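Local coordinates for superoxide dismutase [Cu-Zn] (Bacteroidetes bacterium GWA2_30_7, PDB 7B4O), which probably catalyses the dismutation of superoxide to oxygen and hydrogen peroxide, although zinc occupies both metal positions of the active site here, at residues V10-T16 / R143-I149. Sequence-based numbering, arbitrary orientation.
Sequences VCVIYPT and RVACGVI
Y14 and C146 form an antiparallel hydrogen-bonded pair where strands 10-15 and 143-149 run side by side, their directions 146° apart. Y14 N gives a nearly straight bond to C146 O at 3.0 Å, and C146 N returns one to Y14 O at 2.9 Å. Toward V12 and V148 the strands part and two waters take over: one accepts from V12 N and donates to V148 O, the other donates to V12 O and accepts from V148 N. Between this opening and the Y14-C146 pair, G147 CA makes a CA-H...O contact of 3.4 Å with V12 O; with no side chain, G147 leaves room for that carbonyl and the C11 sulfur. These are neighbouring strands of the Greek-key beta-barrel of Cu-Zn superoxide dismutases, and V144 and A145 make a classic bulge opposite V125 on the next strand. Beyond P15, T16 N bonds V144 O at 3.0 Å, while T16 OG1 donates to R143 O at 2.7 Å; chi1 of 61° sets that hydroxyl between backbone N and carbonyl carbon, where it meets R143 O. Inside the barrel, I13 CD1 meets A145 CB at 3.8 Å, C11 SG lies over the G147 carbonyl carbon, and C11 CB packs on I149 CG1. C146 faces away from this core and is disulfide-bonded to C58. R143 leads off toward the metal site, its NH1 held by G63 O and G67 O, and the Y14 ring stacks on Y14 of the second subunit.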
ATOM      1  N   VAL A  10       1.426  -8.288   1.582  1.00 10.79           N
ATOM      2  CA  VAL A  10       0.049  -8.123   2.101  1.00 10.94           C
ATOM      3  C   VAL A  10      -0.569  -6.927   1.393  1.00 10.72           C
ATOM      4  O   VAL A  10       0.090  -5.896   1.259  1.00 11.53           O
ATOM      5  CB  VAL A  10       0.049  -7.950   3.628  1.00 11.86           C
ATOM      6  CG1 VAL A  10      -1.376  -7.769   4.136  1.00 12.01           C
ATOM      7  CG2 VAL A  10       0.721  -9.117   4.331  1.00 12.81           C
ATOM      8  N   CYS A  11      -1.836  -7.057   1.032  1.00 10.52           N
ATOM      9  CA  CYS A  11      -2.598  -5.970   0.388  1.00 10.82           C
ATOM     10  C   CYS A  11      -3.978  -5.901   1.017  1.00 10.32           C
ATOM     11  O   CYS A  11      -4.744  -6.882   0.920  1.00 11.78           O
ATOM     12  CB  CYS A  11      -2.730  -6.210  -1.104  1.00 11.83           C
ATOM     13  SG  CYS A  11      -3.595  -4.865  -1.927  1.00 13.81           S
ATOM     14  N   VAL A  12      -4.258  -4.781   1.664  1.00  9.96           N
ATOM     15  CA  VAL A  12      -5.622  -4.499   2.175  1.00 10.32           C
ATOM     16  C   VAL A  12      -6.317  -3.662   1.112  1.00 10.52           C
ATOM     17  O   VAL A  12      -5.764  -2.623   0.697  1.00 12.35           O
ATOM     18  CB  VAL A  12      -5.592  -3.795   3.535  1.00 10.36           C
ATOM     19  CG1 VAL A  12      -7.007  -3.514   4.016  1.00 11.30           C
ATOM     20  CG2 VAL A  12      -4.807  -4.598   4.554  1.00 11.81           C
ATOM     21  N   ILE A  13      -7.467  -4.128   0.644  1.00 11.43           N
ATOM     22  CA  ILE A  13      -8.177  -3.353  -0.408  1.00 12.46           C
ATOM     23  C   ILE A  13      -9.329  -2.586   0.217  1.00 12.11           C
ATOM     24  O   ILE A  13      -9.964  -3.048   1.203  1.00 12.96           O
ATOM     25  CB  ILE A  13      -8.588  -4.183  -1.628  1.00 16.03           C
ATOM     26  CG1 ILE A  13      -9.659  -5.205  -1.280  1.00 17.70           C
ATOM     27  CG2 ILE A  13      -7.368  -4.805  -2.297  1.00 18.45           C
ATOM     28  CD1 ILE A  13     -10.248  -5.849  -2.509  1.00 20.15           C
ATOM     29  N   TYR A  14      -9.520  -1.402  -0.342  1.00 11.18           N
ATOM     30  CA  TYR A  14     -10.554  -0.439   0.080  1.00 11.70           C
ATOM     31  C   TYR A  14     -11.389  -0.113  -1.137  1.00 11.73           C
ATOM     32  O   TYR A  14     -10.913  -0.112  -2.270  1.00 12.37           O
ATOM     33  CB  TYR A  14      -9.889   0.787   0.687  1.00 14.23           C
ATOM     34  CG  TYR A  14      -9.178   0.465   1.967  1.00 18.19           C
ATOM     35  CD1 TYR A  14      -9.865   0.438   3.168  1.00 21.84           C
ATOM     36  CD2 TYR A  14      -7.833   0.142   1.968  1.00 18.77           C
ATOM     37  CE1 TYR A  14      -9.219   0.130   4.352  1.00 25.12           C
ATOM     38  CE2 TYR A  14      -7.174  -0.169   3.140  1.00 23.25           C
ATOM     39  CZ  TYR A  14      -7.870  -0.175   4.334  1.00 25.42           C
ATOM     40  OH  TYR A  14      -7.212  -0.484   5.486  1.00 39.01           O
ATOM     41  N   PRO A  15     -12.681   0.183  -0.939  1.00 11.33           N
ATOM     42  CA  PRO A  15     -13.548   0.424  -2.070  1.00 11.47           C
ATOM     43  C   PRO A  15     -13.189   1.738  -2.778  1.00 10.93           C
ATOM     44  O   PRO A  15     -12.778   2.712  -2.140  1.00 12.50           O
ATOM     45  CB  PRO A  15     -14.943   0.525  -1.439  1.00 10.86           C
ATOM     46  CG  PRO A  15     -14.662   0.949  -0.031  1.00 11.52           C
ATOM     47  CD  PRO A  15     -13.377   0.255   0.349  1.00 10.77           C
ATOM     48  N   THR A  16     -13.429   1.779  -4.081  1.00 11.16           N
ATOM     49  CA  THR A  16     -13.565   3.066  -4.799  1.00 11.25           C
ATOM     50  C   THR A  16     -14.911   3.692  -4.400  1.00 12.64           C
ATOM     51  O   THR A  16     -15.732   3.009  -3.738  1.00 13.11           O
ATOM     52  CB  THR A  16     -13.380   2.892  -6.308  1.00 10.85           C
ATOM     53  OG1 THR A  16     -14.399   1.997  -6.746  1.00 12.17           O
ATOM     54  CG2 THR A  16     -12.005   2.340  -6.645  1.00 12.01           C
ATOM     55  N   ARG A 143     -13.496  -0.065 -11.763  1.00 11.29           N
ATOM     56  CA  ARG A 143     -12.652  -0.479 -10.622  1.00 11.12           C
ATOM     57  C   ARG A 143     -13.481  -0.302  -9.354  1.00 10.27           C
ATOM     58  O   ARG A 143     -13.918   0.838  -9.097  1.00 13.48           O
ATOM     59  CB  ARG A 143     -11.390   0.373 -10.615  1.00 11.13           C
ATOM     60  CG  ARG A 143     -10.638   0.316 -11.930  1.00 12.04           C
ATOM     61  CD  ARG A 143      -9.444   1.248 -12.013  1.00 13.26           C
ATOM     62  NE  ARG A 143      -8.871   1.104 -13.346  1.00 13.18           N
ATOM     63  CZ  ARG A 143      -7.610   1.338 -13.670  1.00 13.05           C
ATOM     64  NH1 ARG A 143      -6.737   1.768 -12.779  1.00 13.88           N
ATOM     65  NH2 ARG A 143      -7.230   1.142 -14.920  1.00 13.55           N
ATOM     66  N   VAL A 144     -13.711  -1.385  -8.626  1.00 11.04           N
ATOM     67  CA  VAL A 144     -14.590  -1.356  -7.426  1.00 11.28           C
ATOM     68  C   VAL A 144     -13.750  -1.277  -6.163  1.00 11.47           C
ATOM     69  O   VAL A 144     -14.306  -0.946  -5.102  1.00 13.21           O
ATOM     70  CB  VAL A 144     -15.570  -2.546  -7.389  1.00 12.53           C
ATOM     71  CG1 VAL A 144     -16.439  -2.567  -8.629  1.00 13.12           C
ATOM     72  CG2 VAL A 144     -14.914  -3.887  -7.173  1.00 13.39           C
ATOM     73  N   ALA A 145     -12.461  -1.601  -6.228  1.00 11.69           N
ATOM     74  CA  ALA A 145     -11.601  -1.583  -5.026  1.00 11.80           C
ATOM     75  C   ALA A 145     -10.142  -1.466  -5.432  1.00 10.64           C
ATOM     76  O   ALA A 145      -9.794  -1.882  -6.553  1.00 11.53           O
ATOM     77  CB  ALA A 145     -11.850  -2.789  -4.168  1.00 13.53           C
ATOM     78  N   CYS A 146      -9.329  -0.895  -4.560  1.00 10.27           N
ATOM     79  CA  CYS A 146      -7.904  -0.605  -4.821  1.00 11.19           C
ATOM     80  C   CYS A 146      -7.153  -0.837  -3.514  1.00 11.41           C
ATOM     81  O   CYS A 146      -7.643  -0.431  -2.437  1.00 13.50           O
ATOM     82  CB  CYS A 146      -7.716   0.826  -5.315  1.00 12.81           C
ATOM     83  SG  CYS A 146      -6.042   1.241  -5.865  1.00 14.88           S
ATOM     84  N   GLY A 147      -5.966  -1.423  -3.596  1.00 10.72           N
ATOM     85  CA  GLY A 147      -5.051  -1.427  -2.452  1.00 11.19           C
ATOM     86  C   GLY A 147      -3.621  -1.503  -2.916  1.00 10.71           C
ATOM     87  O   GLY A 147      -3.407  -1.848  -4.076  1.00 13.02           O
ATOM     88  N   VAL A 148      -2.693  -1.187  -2.040  1.00 10.95           N
ATOM     89  CA  VAL A 148      -1.245  -1.209  -2.348  1.00 10.63           C
ATOM     90  C   VAL A 148      -0.620  -2.435  -1.693  1.00 11.09           C
ATOM     91  O   VAL A 148      -0.921  -2.752  -0.546  1.00 11.94           O
ATOM     92  CB  VAL A 148      -0.564   0.105  -1.939  1.00 12.68           C
ATOM     93  CG1 VAL A 148       0.942   0.060  -2.203  1.00 12.80           C
ATOM     94  CG2 VAL A 148      -1.204   1.284  -2.654  1.00 13.14           C
ATOM     95  N   ILE A 149       0.232  -3.117  -2.437  1.00 10.59           N
ATOM     96  CA  ILE A 149       0.907  -4.360  -1.987  1.00 11.04           C
ATOM     97  C   ILE A 149       2.145  -3.988  -1.173  1.00 11.24           C
ATOM     98  O   ILE A 149       3.061  -3.327  -1.707  1.00 12.15           O
ATOM     99  CB  ILE A 149       1.251  -5.238  -3.197  1.00 11.39           C
ATOM    100  CG1 ILE A 149       0.007  -5.561  -4.017  1.00 11.64           C
ATOM    101  CG2 ILE A 149       1.981  -6.500  -2.749  1.00 11.97           C
ATOM    102  CD1 ILE A 149       0.306  -6.159  -5.388  1.00 12.11           C
TER
HETATM  103  O   HOH W   1      -2.387  -2.631   1.818  1.00 12.79           O
HETATM  104  O   HOH W   2      -4.128  -0.471   0.482  1.00 20.00           O